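PDB 5EGN: esterase from Uncultured bacterium, which hydrolyses carboxylic esters and degrades N-acyl homoserine lactones, the signals of bacterial quorum sensing. Local coordinates for residues V23-F28 with D73-V78; N221-A226 with A232-I237. The protein carries 2 engineered substitutions. All blocks are in the same frame, centred on the assembly; numbering follows the deposited sequence.

Interaction 1: V23-F28 with D73-V78; sequences VFLHPF and DDVVAV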
loop_
_atom_site.group_PDB
_atom_site.type_symbol
_atom_site.label_atom_id
_atom_site.label_comp_id
_atom_site.label_asym_id
_atom_site.label_seq_id
_atom_site.Cartn_x
_atom_site.Cartn_y
_atom_site.Cartn_z
ATOM N N VAL A 23 8.717 13.092 -4.020
ATOM C CA VAL A 23 9.353 11.791 -3.861
ATOM C C VAL A 23 9.196 11.233 -2.447
ATOM O O VAL A 23 9.663 11.830 -1.476
ATOM C CB VAL A 23 10.849 11.853 -4.212
ATOM C CG1 VAL A 23 11.500 10.507 -3.973
ATOM C CG2 VAL A 23 11.030 12.281 -5.662
ATOM N N PHE A 24 8.536 10.082 -2.344
ATOM C CA PHE A 24 8.331 9.407 -1.070
ATOM C C PHE A 24 9.361 8.299 -0.841
ATOM O O PHE A 24 9.515 7.355 -1.655
ATOM C CB PHE A 24 6.913 8.836 -0.979
ATOM C CG PHE A 24 5.828 9.878 -1.033
ATOM C CD1 PHE A 24 5.219 10.198 -2.236
ATOM C CD2 PHE A 24 5.414 10.535 0.117
ATOM C CE1 PHE A 24 4.218 11.150 -2.292
ATOM C CE2 PHE A 24 4.412 11.487 0.067
ATOM C CZ PHE A 24 3.815 11.794 -1.140
ATOM N N LEU A 25 10.057 8.451 0.284
ATOM C CA LEU A 25 11.130 7.574 0.720
ATOM C C LEU A 25 10.729 6.879 2.012
ATOM O O LEU A 25 10.674 7.509 3.069
ATOM C CB LEU A 25 12.414 8.376 0.930
ATOM C CG LEU A 25 12.852 9.223 -0.260
ATOM C CD1 LEU A 25 14.095 10.041 0.057
ATOM C CD2 LEU A 25 13.090 8.307 -1.439
ATOM N N HIS A 26 10.459 5.581 1.923
ATOM C CA HIS A 26 9.930 4.809 3.046
ATOM C C HIS A 26 10.953 4.603 4.167
ATOM O O HIS A 26 12.155 4.685 3.929
ATOM C CB HIS A 26 9.430 3.451 2.546
ATOM C CG HIS A 26 10.527 2.518 2.140
ATOM N ND1 HIS A 26 11.232 1.755 3.047
ATOM C CD2 HIS A 26 11.044 2.228 0.923
ATOM C CE1 HIS A 26 12.136 1.036 2.407
ATOM N NE2 HIS A 26 12.043 1.303 1.117
ATOM N N PRO A 27 10.474 4.323 5.395
ATOM C CA PRO A 27 11.381 4.033 6.513
ATOM C C PRO A 27 12.078 2.680 6.387
ATOM O O PRO A 27 11.755 1.889 5.501
ATOM C CB PRO A 27 10.451 4.047 7.731
ATOM C CG PRO A 27 9.124 3.694 7.184
ATOM C CD PRO A 27 9.068 4.356 5.836
ATOM N N PHE A 28 13.024 2.430 7.285
ATOM C CA PHE A 28 13.833 1.217 7.268
ATOM C C PHE A 28 12.984 -0.035 7.497
ATOM O O PHE A 28 12.025 -0.008 8.268
ATOM C CB PHE A 28 14.939 1.325 8.325
ATOM C CG PHE A 28 16.064 0.348 8.138
ATOM C CD1 PHE A 28 16.700 0.221 6.914
ATOM C CD2 PHE A 28 16.505 -0.423 9.199
ATOM C CE1 PHE A 28 17.743 -0.674 6.751
ATOM C CE2 PHE A 28 17.546 -1.318 9.043
ATOM C CZ PHE A 28 18.166 -1.443 7.815
ATOM N N ASP A 73 21.970 7.861 -4.441
ATOM C CA ASP A 73 22.285 7.662 -5.852
ATOM C C ASP A 73 21.196 6.839 -6.538
ATOM O O ASP A 73 20.879 7.079 -7.702
ATOM C CB ASP A 73 23.651 6.994 -6.019
ATOM C CG ASP A 73 24.152 7.038 -7.457
ATOM O OD1 ASP A 73 23.547 7.755 -8.281
ATOM O OD2 ASP A 73 25.160 6.363 -7.762
ATOM N N ASP A 74 20.624 5.874 -5.819
ATOM C CA ASP A 74 19.475 5.132 -6.344
ATOM C C ASP A 74 18.321 6.090 -6.653
ATOM O O ASP A 74 17.710 6.032 -7.735
ATOM C CB ASP A 74 19.024 4.051 -5.355
ATOM C CG ASP A 74 20.060 2.954 -5.170
ATOM O OD1 ASP A 74 20.910 2.777 -6.067
ATOM O OD2 ASP A 74 20.014 2.260 -4.132
ATOM N N VAL A 75 18.034 6.976 -5.701
ATOM C CA VAL A 75 17.009 8.000 -5.901
ATOM C C VAL A 75 17.304 8.863 -7.132
ATOM O O VAL A 75 16.409 9.130 -7.940
ATOM C CB VAL A 75 16.870 8.920 -4.669
ATOM C CG1 VAL A 75 15.804 9.980 -4.917
ATOM C CG2 VAL A 75 16.534 8.106 -3.431
ATOM N N VAL A 76 18.557 9.287 -7.278
ATOM C CA VAL A 76 18.956 10.112 -8.417
ATOM C C VAL A 76 18.777 9.349 -9.728
ATOM O O VAL A 76 18.411 9.932 -10.745
ATOM C CB VAL A 76 20.421 10.596 -8.294
ATOM C CG1 VAL A 76 20.836 11.382 -9.531
ATOM C CG2 VAL A 76 20.594 11.453 -7.056
ATOM N N ALA A 77 19.027 8.042 -9.698
ATOM C CA ALA A 77 18.792 7.194 -10.864
ATOM C C ALA A 77 17.319 7.221 -11.248
ATOM O O ALA A 77 16.971 7.395 -12.422
ATOM C CB ALA A 77 19.242 5.771 -10.594
ATOM N N VAL A 78 16.456 7.052 -10.248
ATOM C CA VAL A 78 15.015 7.117 -10.485
ATOM C C VAL A 78 14.608 8.463 -11.092
ATOM O O VAL A 78 13.853 8.509 -12.065
ATOM C CB VAL A 78 14.219 6.877 -9.190
ATOM C CG1 VAL A 78 12.727 7.059 -9.442
ATOM C CG2 VAL A 78 14.507 5.485 -8.646
#
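Val23 and Val75 mark the closest approach of the two backbones, with their CA atoms 8.8 Å apart. Residues 23-25 end the strand 21-25, and residues 26-28 leave it as a loop. Residues 73-78 belong to the helix 68-81, which lies over one face of the sheet. At this spacing the main chains do not meet, and side chains alone bridge the gap.

Val75 carries the helix side of the contact. Its two methyls divide the work. CG1, anti to the backbone N (chi1 179°), faces Val23, and the CG1 atoms of Val23 and Val75 lie 4.4 Å apart. CG2 faces Leu25, and Leu25 CD2 sits 4.0 Å from Val75 CG2. The side chains of Leu25 and Val75 lie at a slant to each other, and on the leucine only the CD2 methyl comes close to the valine. All three residues are buried, and the contact is wholly apolar. Ile98 of helix 94-105 touches both Leu25 and Val75, so a second helix helps to close this patch.

Helix 68-81 connects strand 47-51 to strand 87-92, the parallel neighbours of strand 21-25. The contact is therefore a crossover helix packed on the strand it passes over, as in the alpha/beta hydrolase fold. In this family the turn after such a strand commonly helps form the oxyanion hole, and His26-Phe28 probably hold that position.

Interaction 2: N221-A226 with A232-I237; sequences NNQLLA and AELRVI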
loop_
_atom_site.group_PDB
_atom_site.type_symbol
_atom_site.label_atom_id
_atom_site.label_comp_id
_atom_site.label_asym_id
_atom_site.label_seq_id
_atom_site.Cartn_x
_atom_site.Cartn_y
_atom_site.Cartn_z
ATOM N N ASN A 221 16.039 14.090 18.804
ATOM C CA ASN A 221 16.703 13.714 17.558
ATOM C C ASN A 221 16.239 14.559 16.372
ATOM O O ASN A 221 17.055 15.005 15.568
ATOM C CB ASN A 221 16.480 12.230 17.256
ATOM C CG ASN A 221 17.142 11.318 18.273
ATOM O OD1 ASN A 221 16.543 10.350 18.738
ATOM N ND2 ASN A 221 18.383 11.630 18.629
ATOM N N ASN A 222 14.932 14.775 16.260
ATOM C CA ASN A 222 14.400 15.644 15.213
ATOM C C ASN A 222 14.753 17.102 15.474
ATOM O O ASN A 222 14.958 17.877 14.541
ATOM C CB ASN A 222 12.883 15.502 15.095
ATOM C CG ASN A 222 12.451 14.086 14.796
ATOM O OD1 ASN A 222 12.520 13.626 13.655
ATOM N ND2 ASN A 222 11.985 13.389 15.821
ATOM N N GLN A 223 14.808 17.472 16.749
ATOM C CA GLN A 223 15.143 18.836 17.133
ATOM C C GLN A 223 16.550 19.187 16.688
ATOM O O GLN A 223 16.805 20.305 16.257
ATOM C CB GLN A 223 15.002 19.026 18.642
ATOM C CG GLN A 223 13.568 19.234 19.094
ATOM C CD GLN A 223 13.422 19.251 20.597
ATOM O OE1 GLN A 223 14.325 18.843 21.325
ATOM N NE2 GLN A 223 12.279 19.731 21.073
ATOM N N LEU A 224 17.459 18.224 16.790
ATOM C CA LEU A 224 18.827 18.422 16.329
ATOM C C LEU A 224 18.843 18.749 14.839
ATOM O O LEU A 224 19.654 19.551 14.373
ATOM C CB LEU A 224 19.675 17.181 16.620
ATOM C CG LEU A 224 21.153 17.226 16.235
ATOM C CD1 LEU A 224 21.993 16.579 17.317
ATOM C CD2 LEU A 224 21.382 16.527 14.911
ATOM N N LEU A 225 17.932 18.126 14.098
ATOM C CA LEU A 225 17.795 18.374 12.668
ATOM C C LEU A 225 17.233 19.764 12.398
ATOM O O LEU A 225 17.798 20.532 11.624
ATOM C CB LEU A 225 16.895 17.317 12.025
ATOM C CG LEU A 225 17.560 16.089 11.398
ATOM C CD1 LEU A 225 18.608 15.493 12.322
ATOM C CD2 LEU A 225 16.507 15.050 11.039
ATOM N N ALA A 226 16.120 20.080 13.049
ATOM C CA ALA A 226 15.412 21.330 12.798
ATOM C C ALA A 226 16.211 22.558 13.233
ATOM O O ALA A 226 16.146 23.605 12.592
ATOM C CB ALA A 226 14.065 21.311 13.498
ATOM N N ALA A 232 14.643 26.008 9.007
ATOM C CA ALA A 232 13.826 24.808 9.139
ATOM C C ALA A 232 12.727 24.998 10.176
ATOM O O ALA A 232 12.917 25.679 11.183
ATOM C CB ALA A 232 14.692 23.614 9.504
ATOM N N GLU A 233 11.574 24.392 9.919
ATOM C CA GLU A 233 10.474 24.410 10.872
ATOM C C GLU A 233 10.274 23.023 11.469
ATOM O O GLU A 233 10.399 22.014 10.776
ATOM C CB GLU A 233 9.181 24.890 10.209
ATOM C CG GLU A 233 8.007 25.010 11.169
ATOM C CD GLU A 233 6.759 25.558 10.506
ATOM O OE1 GLU A 233 6.839 25.966 9.329
ATOM O OE2 GLU A 233 5.697 25.580 11.165
ATOM N N LEU A 234 9.972 22.979 12.761
ATOM C CA LEU A 234 9.686 21.718 13.430
ATOM C C LEU A 234 8.244 21.671 13.913
ATOM O O LEU A 234 7.740 22.632 14.494
ATOM C CB LEU A 234 10.636 21.501 14.607
ATOM C CG LEU A 234 10.400 20.224 15.415
ATOM C CD1 LEU A 234 10.675 18.985 14.576
ATOM C CD2 LEU A 234 11.252 20.224 16.664
ATOM N N ARG A 235 7.583 20.549 13.658
ATOM C CA ARG A 235 6.240 20.310 14.166
ATOM C C ARG A 235 6.243 19.038 15.003
ATOM O O ARG A 235 6.369 17.938 14.471
ATOM C CB ARG A 235 5.228 20.195 13.022
ATOM C CG ARG A 235 5.065 21.460 12.188
ATOM C CD ARG A 235 3.808 22.238 12.563
ATOM N NE ARG A 235 3.692 23.483 11.806
ATOM C CZ ARG A 235 2.549 23.969 11.330
ATOM N NH1 ARG A 235 1.414 23.313 11.528
ATOM N NH2 ARG A 235 2.541 25.110 10.652
ATOM N N VAL A 236 6.123 19.193 16.317
ATOM C CA VAL A 236 6.018 18.047 17.211
ATOM C C VAL A 236 4.559 17.614 17.303
ATOM O O VAL A 236 3.721 18.354 17.813
ATOM C CB VAL A 236 6.554 18.369 18.613
ATOM C CG1 VAL A 236 6.400 17.168 19.524
ATOM C CG2 VAL A 236 8.014 18.808 18.538
ATOM N N ILE A 237 4.251 16.418 16.811
ATOM C CA ILE A 237 2.858 16.009 16.686
ATOM C C ILE A 237 2.362 15.224 17.904
ATOM O O ILE A 237 2.947 14.201 18.264
ATOM C CB ILE A 237 2.641 15.157 15.419
ATOM C CG1 ILE A 237 3.223 15.868 14.203
ATOM C CG2 ILE A 237 1.169 14.918 15.201
ATOM C CD1 ILE A 237 2.609 17.225 13.932
#
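Leu234 is the side chain round which helix 221-226 packs on strand 233-237. The two segments run nearly antiparallel, at 161°, with their axes 8.4 Å apart at closest approach. Leu234 points its CB toward the helix. Its CG is anti to the backbone N (chi1 178°), which carries the forked end out between Asn222 and Gln223.

Each part of Leu234 has its own partner. The base meets a small residue: Leu234 CB lies 3.6 Å from Ala226 CB. One branch passes at a slant over the glutamine chain, with Leu234 CD2 3.5 Å from Gln223 CG. Here a methyl meets the aliphatic part of the glutamine, whose chain runs on extended past CG. The other branch turns to Asn222, with Leu234 CD1 4.2 Å from Asn222 CB. The amide of Asn222 is engaged beyond this contact, where OD1 accepts a hydrogen bond from the backbone N of Ser118.

Ala232, just before the strand, turns its methyl to the helix backbone. Ala232 CB lies 3.4 Å from Ala226 O.

Glu233 points its CB away from the helix. Arg235 grips it side-on, with NE and NH2 both directed to one oxygen. Arg235 NE is 3.0 Å from Glu233 OE2, and Arg235 NH2 is 3.2 Å from the same atom. Both nitrogens approach from one face of the carboxylate, while the oxygen lies close to the guanidinium plane.

The strand thus separates its chemistry by side. Aliphatic carbon meets the helix, and an exposed ion pair belongs to other positions of the strand. The helix is held here by van der Waals packing, and the amide of Asn222 is left to bond Ser118.

In the fold
Both interactions pack a helix on a strand of the same mixed sheet, but they share no element. Their centres are 21 Å apart, on opposite sides of the chain's centre. Interaction 1 uses an inner strand, 21-25, and is fully buried. Interaction 2 uses 233-237, an outermost strand within the chain, and is partly buried. The chemistry follows the place. Valine and leucine methyls alone make the deep contact. At the edge, Leu234 meets Ala226 and the carbon parts of Asn222 and Gln223, and Ala232 rests on the helix backbone, with a salt bridge nearby on the strand. Each helix serves a crossover: 68-81 passes over an intervening strand, while 219-228 joins neighbouring strands 206-211 and 233-237.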